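Local coordinates for periplasmic sugar-binding protein (Chloroflexus aurantiacus, PDB 4RXU) that binds beta-D-glucopyranose between its two lobes and probably serves as the periplasmic solute receptor of an ABC-type sugar transporter, at residues Val284-Lys298 with Val340-Leu352. Residues are numbered along the deposited sequence; the frame is centred on the assembly and turned at random.
With BGC (beta-D-glucopyranose), chain C.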
ATOM      1  N   VAL A 284      -3.862  14.721   2.317  1.00  8.24           N
ATOM      2  CA  VAL A 284      -3.063  15.756   2.982  1.00 10.59           C
ATOM      3  C   VAL A 284      -4.000  16.895   3.396  1.00 11.04           C
ATOM      4  O   VAL A 284      -3.925  17.403   4.524  1.00  9.04           O
ATOM      5  CB  VAL A 284      -1.927  16.274   2.086  1.00 11.35           C
ATOM      6  CG1 VAL A 284      -1.166  17.425   2.759  1.00 11.67           C
ATOM      7  CG2 VAL A 284      -0.958  15.140   1.793  1.00 10.05           C
ATOM      8  N   GLN A 285      -4.923  17.258   2.503  1.00  9.00           N
ATOM      9  CA  GLN A 285      -5.865  18.322   2.840  1.00  8.88           C
ATOM     10  C   GLN A 285      -6.783  17.893   3.980  1.00 10.38           C
ATOM     11  O   GLN A 285      -7.047  18.668   4.882  1.00 10.16           O
ATOM     12  CB  GLN A 285      -6.668  18.747   1.629  1.00  9.46           C
ATOM     13  CG  GLN A 285      -7.368  20.094   1.826  1.00  9.49           C
ATOM     14  CD  GLN A 285      -6.415  21.244   2.133  1.00  8.56           C
ATOM     15  OE1 GLN A 285      -5.553  21.559   1.326  1.00 10.12           O
ATOM     16  NE2 GLN A 285      -6.534  21.835   3.339  1.00 11.53           N
ATOM     17  N   TYR A 286      -7.314  16.672   3.937  1.00  8.95           N
ATOM     18  CA  TYR A 286      -8.081  16.175   5.102  1.00  8.95           C
ATOM     19  C   TYR A 286      -7.285  16.260   6.391  1.00  9.87           C
ATOM     20  O   TYR A 286      -7.845  16.591   7.427  1.00  9.78           O
ATOM     21  CB  TYR A 286      -8.550  14.738   4.932  1.00  9.85           C
ATOM     22  CG  TYR A 286      -9.918  14.542   4.290  1.00  8.41           C
ATOM     23  CD1 TYR A 286     -10.388  15.373   3.271  1.00  9.36           C
ATOM     24  CD2 TYR A 286     -10.725  13.456   4.658  1.00  9.52           C
ATOM     25  CE1 TYR A 286     -11.634  15.162   2.692  1.00  8.88           C
ATOM     26  CE2 TYR A 286     -11.963  13.229   4.076  1.00  8.96           C
ATOM     27  CZ  TYR A 286     -12.424  14.089   3.110  1.00  9.85           C
ATOM     28  OH  TYR A 286     -13.641  13.854   2.549  1.00 13.04           O
ATOM     29  N   ILE A 287      -6.002  15.918   6.345  1.00  8.75           N
ATOM     30  CA  ILE A 287      -5.167  15.976   7.553  1.00 10.12           C
ATOM     31  C   ILE A 287      -5.062  17.413   8.045  1.00  9.97           C
ATOM     32  O   ILE A 287      -5.292  17.693   9.229  1.00  9.97           O
ATOM     33  CB  ILE A 287      -3.780  15.366   7.327  1.00  9.50           C
ATOM     34  CG1 ILE A 287      -3.925  13.850   7.157  1.00 10.01           C
ATOM     35  CG2 ILE A 287      -2.853  15.678   8.495  1.00  9.27           C
ATOM     36  CD1 ILE A 287      -2.693  13.161   6.625  1.00 12.97           C
ATOM     37  N   ILE A 288      -4.801  18.331   7.131  1.00  9.00           N
ATOM     38  CA  ILE A 288      -4.750  19.762   7.488  1.00  8.46           C
ATOM     39  C   ILE A 288      -6.056  20.192   8.159  1.00  8.34           C
ATOM     40  O   ILE A 288      -6.041  20.874   9.204  1.00 11.66           O
ATOM     41  CB  ILE A 288      -4.475  20.635   6.247  1.00  8.30           C
ATOM     42  CG1 ILE A 288      -3.056  20.389   5.733  1.00  8.86           C
ATOM     43  CG2 ILE A 288      -4.702  22.100   6.596  1.00  9.54           C
ATOM     44  CD1 ILE A 288      -2.774  20.945   4.370  1.00 13.23           C
ATOM     45  N   ASP A 289      -7.172  19.763   7.574  1.00  9.69           N
ATOM     46  CA  ASP A 289      -8.498  20.181   7.980  1.00 12.26           C
ATOM     47  C   ASP A 289      -9.093  19.378   9.129  1.00  9.51           C
ATOM     48  O   ASP A 289     -10.241  19.628   9.525  1.00 11.97           O
ATOM     49  CB  ASP A 289      -9.460  20.108   6.806  1.00 11.85           C
ATOM     50  CG  ASP A 289      -9.140  21.099   5.697  1.00 12.26           C
ATOM     51  OD1 ASP A 289      -8.400  22.072   5.908  1.00 15.04           O
ATOM     52  OD2 ASP A 289      -9.652  20.900   4.586  1.00 11.00           O
ATOM     53  N   GLY A 290      -8.337  18.433   9.673  1.00 10.69           N
ATOM     54  CA  GLY A 290      -8.785  17.673  10.833  1.00 11.02           C
ATOM     55  C   GLY A 290      -9.781  16.564  10.542  1.00 11.96           C
ATOM     56  O   GLY A 290     -10.533  16.172  11.421  1.00 17.31           O
ATOM     57  N   ARG A 291      -9.774  16.066   9.316  1.00  9.57           N
ATOM     58  CA  ARG A 291     -10.734  15.030   8.883  1.00 10.41           C
ATOM     59  C   ARG A 291     -10.102  13.667   8.720  1.00  9.56           C
ATOM     60  O   ARG A 291     -10.824  12.677   8.671  1.00 10.32           O
ATOM     61  CB  ARG A 291     -11.409  15.415   7.572  1.00 10.44           C
ATOM     62  CG  ARG A 291     -12.100  16.774   7.591  1.00 12.36           C
ATOM     63  CD  ARG A 291     -13.105  16.883   6.487  1.00 15.05           C
ATOM     64  NE  ARG A 291     -14.215  16.018   6.842  1.00 18.23           N
ATOM     65  CZ  ARG A 291     -15.069  15.478   5.990  1.00 18.72           C
ATOM     66  NH1 ARG A 291     -14.976  15.701   4.691  1.00 18.87           N
ATOM     67  NH2 ARG A 291     -16.025  14.699   6.467  1.00 26.67           N
ATOM     68  N   GLN A 292      -8.772  13.615   8.665  1.00  8.90           N
ATOM     69  CA  GLN A 292      -8.037  12.362   8.668  1.00  9.57           C
ATOM     70  C   GLN A 292      -6.882  12.584   9.621  1.00 10.51           C
ATOM     71  O   GLN A 292      -6.322  13.659   9.666  1.00 10.49           O
ATOM     72  CB  GLN A 292      -7.537  12.043   7.261  1.00 10.53           C
ATOM     73  CG  GLN A 292      -6.598  10.839   7.161  1.00  9.29           C
ATOM     74  CD  GLN A 292      -6.241  10.458   5.722  1.00  8.73           C
ATOM     75  OE1 GLN A 292      -7.002  10.710   4.768  1.00  9.58           O
ATOM     76  NE2 GLN A 292      -5.113   9.761   5.570  1.00  8.68           N
ATOM     77  N   SER A 293      -6.532  11.586  10.405  1.00  9.21           N
ATOM     78  CA  SER A 293      -5.578  11.791  11.502  1.00  9.60           C
ATOM     79  C   SER A 293      -4.125  11.736  11.063  1.00 11.61           C
ATOM     80  O   SER A 293      -3.275  12.486  11.529  1.00 11.20           O
ATOM     81  CB  SER A 293      -5.805  10.750  12.620  1.00 11.16           C
ATOM     82  OG  SER A 293      -7.157  10.696  12.982  1.00 11.36           O
ATOM     83  N   MET A 294      -3.833  10.809  10.168  1.00  9.29           N
ATOM     84  CA  MET A 294      -2.473  10.587   9.725  1.00 10.44           C
ATOM     85  C   MET A 294      -2.443   9.884   8.408  1.00  7.45           C
ATOM     86  O   MET A 294      -3.410   9.261   8.002  1.00  9.04           O
ATOM     87  CB  MET A 294      -1.675   9.746  10.727  1.00 10.49           C
ATOM     88  CG  MET A 294      -2.162   8.304  10.876  1.00 11.18           C
ATOM     89  SD  MET A 294      -1.439   7.051   9.703  1.00  4.79           S
ATOM     90  CE  MET A 294      -0.085   6.457  10.739  1.00 11.45           C
ATOM     91  N   THR A 295      -1.290   9.983   7.757  1.00  7.13           N
ATOM     92  CA  THR A 295      -0.988   9.145   6.616  1.00  8.71           C
ATOM     93  C   THR A 295       0.462   8.667   6.737  1.00  7.93           C
ATOM     94  O   THR A 295       1.335   9.372   7.232  1.00 11.04           O
ATOM     95  CB  THR A 295      -1.220   9.861   5.251  1.00  8.91           C
ATOM     96  OG1 THR A 295      -1.167   8.916   4.170  1.00  8.17           O
ATOM     97  CG2 THR A 295      -0.188  10.966   5.019  1.00  8.89           C
ATOM     98  N   VAL A 296       0.713   7.461   6.258  1.00  7.86           N
ATOM     99  CA  VAL A 296       2.065   6.950   6.130  1.00  9.00           C
ATOM    100  C   VAL A 296       2.620   7.396   4.773  1.00  8.08           C
ATOM    101  O   VAL A 296       2.097   7.039   3.716  1.00  9.09           O
ATOM    102  CB  VAL A 296       2.187   5.430   6.338  1.00  9.78           C
ATOM    103  CG1 VAL A 296       3.633   5.016   6.144  1.00  9.59           C
ATOM    104  CG2 VAL A 296       1.711   5.045   7.739  1.00 10.48           C
ATOM    105  N   PHE A 297       3.669   8.217   4.824  1.00  8.68           N
ATOM    106  CA  PHE A 297       4.299   8.767   3.627  1.00  7.90           C
ATOM    107  C   PHE A 297       5.314   7.766   3.118  1.00  6.99           C
ATOM    108  O   PHE A 297       6.208   7.368   3.847  1.00  9.08           O
ATOM    109  CB  PHE A 297       5.004  10.084   3.972  1.00  9.61           C
ATOM    110  CG  PHE A 297       5.908  10.625   2.888  1.00  8.67           C
ATOM    111  CD1 PHE A 297       5.450  10.757   1.579  1.00  7.72           C
ATOM    112  CD2 PHE A 297       7.215  11.004   3.172  1.00 10.00           C
ATOM    113  CE1 PHE A 297       6.278  11.257   0.593  1.00  9.73           C
ATOM    114  CE2 PHE A 297       8.043  11.511   2.176  1.00  9.86           C
ATOM    115  CZ  PHE A 297       7.572  11.622   0.890  1.00  9.46           C
ATOM    116  N   LYS A 298       5.155   7.376   1.857  1.00  7.80           N
ATOM    117  CA  LYS A 298       6.048   6.464   1.153  1.00  7.55           C
ATOM    118  C   LYS A 298       6.625   7.230  -0.037  1.00  6.62           C
ATOM    119  O   LYS A 298       5.889   7.571  -0.962  1.00  8.00           O
ATOM    120  CB  LYS A 298       5.284   5.207   0.710  1.00  8.12           C
ATOM    121  CG  LYS A 298       4.389   4.616   1.802  1.00  7.86           C
ATOM    122  CD  LYS A 298       3.968   3.181   1.603  1.00  9.31           C
ATOM    123  CE  LYS A 298       3.273   2.975   0.278  1.00  8.60           C
ATOM    124  NZ  LYS A 298       2.663   1.614   0.256  1.00  7.34           N
ATOM    125  N   VAL A 340       9.410   4.222   5.494  1.00 10.64           N
ATOM    126  CA  VAL A 340       8.129   4.919   5.494  1.00  9.13           C
ATOM    127  C   VAL A 340       7.999   5.771   6.769  1.00  9.22           C
ATOM    128  O   VAL A 340       8.590   5.443   7.806  1.00 10.30           O
ATOM    129  CB  VAL A 340       6.937   3.941   5.337  1.00  9.16           C
ATOM    130  CG1 VAL A 340       7.118   3.104   4.081  1.00  9.12           C
ATOM    131  CG2 VAL A 340       6.740   3.060   6.578  1.00  9.87           C
ATOM    132  N   VAL A 341       7.231   6.861   6.674  1.00  9.66           N
ATOM    133  CA  VAL A 341       7.200   7.874   7.736  1.00  9.59           C
ATOM    134  C   VAL A 341       5.786   8.293   8.045  1.00  7.38           C
ATOM    135  O   VAL A 341       5.002   8.598   7.147  1.00 10.36           O
ATOM    136  CB  VAL A 341       8.017   9.130   7.301  1.00 12.80           C
ATOM    137  CG1 VAL A 341       7.926  10.267   8.302  1.00 15.22           C
ATOM    138  CG2 VAL A 341       9.461   8.729   7.114  1.00 16.29           C
ATOM    139  N   THR A 342       5.453   8.330   9.321  1.00  8.81           N
ATOM    140  CA  THR A 342       4.147   8.807   9.710  1.00  9.28           C
ATOM    141  C   THR A 342       4.032  10.329   9.595  1.00  9.19           C
ATOM    142  O   THR A 342       4.847  11.071  10.127  1.00 10.61           O
ATOM    143  CB  THR A 342       3.806   8.394  11.138  1.00  9.74           C
ATOM    144  OG1 THR A 342       3.566   6.988  11.162  1.00 11.96           O
ATOM    145  CG2 THR A 342       2.551   9.126  11.640  1.00 11.49           C
ATOM    146  N   VAL A 343       2.983  10.750   8.900  1.00  8.91           N
ATOM    147  CA  VAL A 343       2.691  12.164   8.715  1.00  9.13           C
ATOM    148  C   VAL A 343       1.363  12.538   9.358  1.00  8.98           C
ATOM    149  O   VAL A 343       0.314  11.949   9.071  1.00 10.12           O
ATOM    150  CB  VAL A 343       2.745  12.555   7.234  1.00 11.44           C
ATOM    151  CG1 VAL A 343       2.301  14.003   7.061  1.00 10.78           C
ATOM    152  CG2 VAL A 343       4.169  12.331   6.739  1.00 13.74           C
ATOM    153  N   THR A 344       1.443  13.560  10.202  1.00  9.80           N
ATOM    154  CA  THR A 344       0.293  14.150  10.845  1.00 11.29           C
ATOM    155  C   THR A 344       0.393  15.653  10.623  1.00 12.21           C
ATOM    156  O   THR A 344       1.316  16.125   9.976  1.00 11.36           O
ATOM    157  CB  THR A 344       0.340  13.891  12.354  1.00 12.52           C
ATOM    158  OG1 THR A 344       1.479  14.567  12.931  1.00 14.70           O
ATOM    159  CG2 THR A 344       0.438  12.411  12.618  1.00 13.30           C
ATOM    160  N   ARG A 345      -0.537  16.406  11.184  1.00 12.66           N
ATOM    161  CA  ARG A 345      -0.429  17.875  11.137  1.00 17.35           C
ATOM    162  C   ARG A 345       0.904  18.418  11.644  1.00 16.17           C
ATOM    163  O   ARG A 345       1.401  19.439  11.161  1.00 23.44           O
ATOM    164  CB  ARG A 345      -1.493  18.489  11.990  1.00 17.67           C
ATOM    165  CG  ARG A 345      -2.841  18.443  11.364  1.00 19.03           C
ATOM    166  CD  ARG A 345      -3.843  18.756  12.447  1.00 30.26           C
ATOM    167  NE  ARG A 345      -5.014  19.419  11.917  1.00 23.43           N
ATOM    168  CZ  ARG A 345      -5.914  20.006  12.691  1.00 53.69           C
ATOM    169  NH1 ARG A 345      -5.745  19.992  14.000  1.00 32.63           N
ATOM    170  NH2 ARG A 345      -6.974  20.595  12.157  1.00 28.32           N
ATOM    171  N   ASP A 346       1.468  17.751  12.641  1.00 18.70           N
ATOM    172  CA  ASP A 346       2.682  18.256  13.303  1.00 22.82           C
ATOM    173  C   ASP A 346       3.909  18.279  12.366  1.00 17.58           C
ATOM    174  O   ASP A 346       4.784  19.115  12.536  1.00 20.26           O
ATOM    175  CB  ASP A 346       2.959  17.451  14.581  1.00 27.88           C
ATOM    176  CG  ASP A 346       1.778  17.494  15.571  1.00 54.23           C
ATOM    177  OD1 ASP A 346       1.094  18.545  15.662  1.00 51.43           O
ATOM    178  OD2 ASP A 346       1.517  16.466  16.239  1.00 49.24           O
ATOM    179  N   ASN A 347       3.952  17.383  11.367  1.00 11.90           N
ATOM    180  CA  ASN A 347       5.116  17.250  10.478  1.00 13.48           C
ATOM    181  C   ASN A 347       4.789  17.240   8.993  1.00 12.42           C
ATOM    182  O   ASN A 347       5.639  16.919   8.180  1.00 15.35           O
ATOM    183  CB  ASN A 347       5.995  16.030  10.828  1.00 15.63           C
ATOM    184  CG  ASN A 347       5.325  14.727  10.517  1.00 11.94           C
ATOM    185  OD1 ASN A 347       4.110  14.670  10.516  1.00 15.06           O
ATOM    186  ND2 ASN A 347       6.109  13.687  10.235  1.00 13.25           N
ATOM    187  N   VAL A 348       3.570  17.606   8.630  1.00 10.53           N
ATOM    188  CA  VAL A 348       3.225  17.605   7.209  1.00 12.28           C
ATOM    189  C   VAL A 348       4.151  18.517   6.377  1.00 11.22           C
ATOM    190  O   VAL A 348       4.604  18.153   5.273  1.00 10.31           O
ATOM    191  CB  VAL A 348       1.740  17.878   6.952  1.00 18.30           C
ATOM    192  CG1 VAL A 348       1.281  19.166   7.603  1.00 15.29           C
ATOM    193  CG2 VAL A 348       1.482  17.897   5.461  1.00 26.15           C
ATOM    194  N   ARG A 349       4.454  19.686   6.921  1.00 12.16           N
ATOM    195  CA  ARG A 349       5.325  20.594   6.232  1.00 12.16           C
ATOM    196  C   ARG A 349       6.733  20.010   6.114  1.00 11.42           C
ATOM    197  O   ARG A 349       7.276  19.963   5.010  1.00 10.76           O
ATOM    198  CB  ARG A 349       5.343  21.971   6.900  1.00 13.29           C
ATOM    199  CG  ARG A 349       6.169  22.972   6.104  1.00 12.34           C
ATOM    200  CD  ARG A 349       6.120  24.329   6.761  1.00 14.79           C
ATOM    201  NE  ARG A 349       4.804  24.937   6.634  1.00 14.21           N
ATOM    202  CZ  ARG A 349       4.385  25.617   5.570  1.00 18.46           C
ATOM    203  NH1 ARG A 349       5.180  25.766   4.511  1.00 21.21           N
ATOM    204  NH2 ARG A 349       3.160  26.143   5.560  1.00 18.69           N
ATOM    205  N   ALA A 350       7.314  19.541   7.213  1.00 11.36           N
ATOM    206  CA  ALA A 350       8.666  18.958   7.132  1.00 15.11           C
ATOM    207  C   ALA A 350       8.706  17.758   6.213  1.00 13.79           C
ATOM    208  O   ALA A 350       9.592  17.659   5.380  1.00 12.95           O
ATOM    209  CB  ALA A 350       9.189  18.574   8.496  1.00 15.17           C
ATOM    210  N   ALA A 351       7.727  16.869   6.319  1.00 10.14           N
ATOM    211  CA  ALA A 351       7.815  15.596   5.607  1.00 12.21           C
ATOM    212  C   ALA A 351       7.530  15.714   4.108  1.00  8.83           C
ATOM    213  O   ALA A 351       8.165  15.019   3.315  1.00 11.01           O
ATOM    214  CB  ALA A 351       6.891  14.566   6.223  1.00 12.33           C
ATOM    215  N   LEU A 352       6.569  16.563   3.736  1.00  7.85           N
ATOM    216  CA  LEU A 352       6.068  16.600   2.377  1.00  8.93           C
ATOM    217  C   LEU A 352       6.487  17.826   1.603  1.00  8.54           C
ATOM    218  O   LEU A 352       6.543  17.763   0.372  1.00 10.39           O
ATOM    219  CB  LEU A 352       4.542  16.487   2.369  1.00  9.67           C
ATOM    220  CG  LEU A 352       3.960  15.229   3.017  1.00 11.16           C
ATOM    221  CD1 LEU A 352       2.449  15.244   2.846  1.00 11.90           C
ATOM    222  CD2 LEU A 352       4.565  13.954   2.402  1.00 11.52           C
TER
HETATM  223  C2  BGC C 402       0.346   0.090  -2.435  1.00 11.07           C
HETATM  224  C3  BGC C 402      -0.349   1.232  -1.721  1.00 13.47           C
HETATM  225  C4  BGC C 402      -1.657   1.546  -2.432  1.00 13.58           C
HETATM  226  C5  BGC C 402      -2.506   0.287  -2.609  1.00 13.95           C
HETATM  227  C6  BGC C 402      -3.742   0.506  -3.453  1.00 14.91           C
HETATM  228  C1  BGC C 402      -0.644  -1.061  -2.356  1.00 14.99           C
HETATM  229  O1  BGC C 402      -0.089  -2.279  -2.757  1.00 14.97           O
HETATM  230  O2  BGC C 402       1.575  -0.212  -1.766  1.00 11.61           O
HETATM  231  O3  BGC C 402       0.526   2.357  -1.733  1.00 11.14           O
HETATM  232  O4  BGC C 402      -2.423   2.440  -1.600  1.00 11.98           O
HETATM  233  O5  BGC C 402      -1.745  -0.743  -3.208  1.00 12.53           O
HETATM  234  O6  BGC C 402      -3.437   1.166  -4.684  1.00 11.95           O
HETATM  235  O   HOH W   1      -3.029  15.115  12.282  1.00 16.41           O
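Thr295 and Val343, like Phe297 and Val341, form antiparallel hydrogen-bonded pairs joining strands 295-298 and 340-343; Phe297 N reaches Val341 O at 2.7 Å. Beta-branched residues suit these extended backbones, and Val296 CG1 packs on Val340 CB at 3.6 Å on the side of the sheet opposite Phe297.

The apolar core lies between this pairing and helix 348-354. A chi1 of 169° turns CG of Phe297 away from the backbone N, and Leu352 CD2 lies over one face of the ring, offset toward the rim, in a CH-pi contact 3.6 Å from the centroid, while Phe297 CB touches Val343 CG2. The other branch of Leu352, CD1, meets Val284 CG2 tip to tip at 3.6 Å, so one forked side chain bridges strand and helix 281-288. Replacing Phe297 by alanine removes the ring, and would probably leave Leu352 CD2 without its aromatic platform and open a gap between sheet and helix.

Polar contacts hold the far end. The long chain of Arg345 brings NE and NH2 side-on to Ile288 O, at 3.2 and 3.1 Å, both from above one face of the carbonyl plane. These bonds take up a carbonyl at the C-terminal end of helix 281-288, where Gly290, with positive phi, closes a Schellman motif.

Lys298, also bonded to Gln277, donates from NZ to glucose O2 (2.9 Å) and O3, linking this antiparallel pairing to the interlobe sugar site of a periplasmic binding protein.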